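Local coordinates for MOSUB1, transcription cofactor (Magnaporthe oryzae, PDB 4AGH), which binds single-stranded DNA and, as a member of the PC4 family, probably acts as a transcriptional coactivator in the nucleus, at residues A[57-60]-A[65-68]. Numbering follows the deposited sequence.
Sequences VGIS and MDFI
The ring of Phe67 meets Ser60 with its edge: the Ser60 carbonyl oxygen lies near the ring plane, 4.1 Å from CD1, while Ser60 OG sits at the root of the side chain, 3.8 Å from Phe67 CB. The carboxylate of Asp66 stands on the other face of the sheet, with Val57, Ile59 and Ile68. This antiparallel beta hairpin, part of the curved sheet of the PC4 fold, illustrates how two neighbouring strands can send Ser60 and Phe67 to one face and Ile59 and Ile68 to the one that meets the second subunit. Ser60 and Phe67 form a hydrogen-bonded pair: Ser60 N donates to Phe67 O (3.1 Å) in the carbonyl plane, and Phe67 N returns the bond to Ser60 O (2.9 Å), the donor tilted 19° from the plane of the Ser60 carbonyl. Each acceptor also receives a CA-H contact, from Ile59 and Asp66 respectively. Chi1 of 69° puts Ser60 OG between its own backbone N and carbonyl carbon, where it hydrogen-bonds Asn69 ND2. The carboxylate of buried Asp66 is held through OD1 by Gln61 NE2 and by a salt bridge to Arg111 of the second subunit, two partners that would probably favour the charged form. Ile68 packs on Leu108 and Val57 on Phe97, both of that subunit. Within the hairpin the side chains of Val57 and Ile68 meet at a slant, CG1 of Val57 3.7 Å from CG2 of Ile68.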
loop_
_atom_site.group_PDB
_atom_site.type_symbol
_atom_site.label_atom_id
_atom_site.label_comp_id
_atom_site.label_asym_id
_atom_site.label_seq_id
_atom_site.Cartn_x
_atom_site.Cartn_y
_atom_site.Cartn_z
ATOM N N VAL A 57 7.351 1.775 -4.022
ATOM C CA VAL A 57 6.202 1.159 -4.676
ATOM C C VAL A 57 6.629 0.872 -6.117
ATOM O O VAL A 57 7.142 1.750 -6.799
ATOM C CB VAL A 57 4.952 2.046 -4.645
ATOM C CG1 VAL A 57 3.791 1.325 -5.324
ATOM C CG2 VAL A 57 4.589 2.371 -3.209
ATOM N N GLY A 58 6.455 -0.361 -6.560
ATOM C CA GLY A 58 6.900 -0.722 -7.893
ATOM C C GLY A 58 5.872 -1.607 -8.547
ATOM O O GLY A 58 4.922 -2.028 -7.900
ATOM N N ILE A 59 6.051 -1.873 -9.835
ATOM C CA ILE A 59 5.159 -2.777 -10.543
ATOM C C ILE A 59 5.972 -3.906 -11.143
ATOM O O ILE A 59 6.932 -3.658 -11.886
ATOM C CB ILE A 59 4.409 -2.048 -11.672
ATOM C CG1 ILE A 59 3.551 -0.921 -11.086
ATOM C CG2 ILE A 59 3.531 -3.018 -12.438
ATOM C CD1 ILE A 59 3.066 0.060 -12.131
ATOM N N SER A 60 5.585 -5.138 -10.817
ATOM C CA SER A 60 6.239 -6.329 -11.347
ATOM C C SER A 60 5.236 -7.128 -12.156
ATOM O O SER A 60 4.026 -6.927 -12.041
ATOM C CB SER A 60 6.789 -7.195 -10.204
ATOM O OG SER A 60 5.734 -7.783 -9.444
ATOM N N MET A 65 0.529 -11.313 -15.315
ATOM C CA MET A 65 -0.262 -10.528 -14.375
ATOM C C MET A 65 0.609 -9.468 -13.735
ATOM O O MET A 65 1.764 -9.724 -13.401
ATOM C CB MET A 65 -0.887 -11.417 -13.298
ATOM C CG MET A 65 -2.064 -12.246 -13.800
ATOM S SD MET A 65 -2.895 -13.112 -12.453
ATOM C CE MET A 65 -2.851 -11.855 -11.166
ATOM N N ASP A 66 0.042 -8.280 -13.537
ATOM C CA ASP A 66 0.785 -7.191 -12.923
ATOM C C ASP A 66 0.489 -7.074 -11.431
ATOM O O ASP A 66 -0.632 -7.332 -10.993
ATOM C CB ASP A 66 0.452 -5.868 -13.613
ATOM C CG ASP A 66 0.897 -5.846 -15.063
ATOM O OD1 ASP A 66 2.119 -5.882 -15.297
ATOM O OD2 ASP A 66 0.030 -5.811 -15.961
ATOM N N PHE A 67 1.511 -6.699 -10.666
ATOM C CA PHE A 67 1.384 -6.521 -9.216
ATOM C C PHE A 67 1.941 -5.183 -8.793
ATOM O O PHE A 67 2.952 -4.713 -9.333
ATOM C CB PHE A 67 2.098 -7.638 -8.479
ATOM C CG PHE A 67 1.520 -8.981 -8.774
ATOM C CD1 PHE A 67 1.939 -9.697 -9.882
ATOM C CD2 PHE A 67 0.497 -9.490 -7.994
ATOM C CE1 PHE A 67 1.377 -10.924 -10.181
ATOM C CE2 PHE A 67 -0.064 -10.715 -8.283
ATOM C CZ PHE A 67 0.374 -11.434 -9.379
ATOM N N ILE A 68 1.263 -4.560 -7.832
ATOM C CA ILE A 68 1.730 -3.305 -7.286
ATOM C C ILE A 68 2.364 -3.635 -5.944
ATOM O O ILE A 68 1.677 -3.994 -4.984
ATOM C CB ILE A 68 0.591 -2.279 -7.098
ATOM C CG1 ILE A 68 -0.030 -1.867 -8.449
ATOM C CG2 ILE A 68 1.108 -1.040 -6.387
ATOM C CD1 ILE A 68 -1.036 -2.877 -9.008
#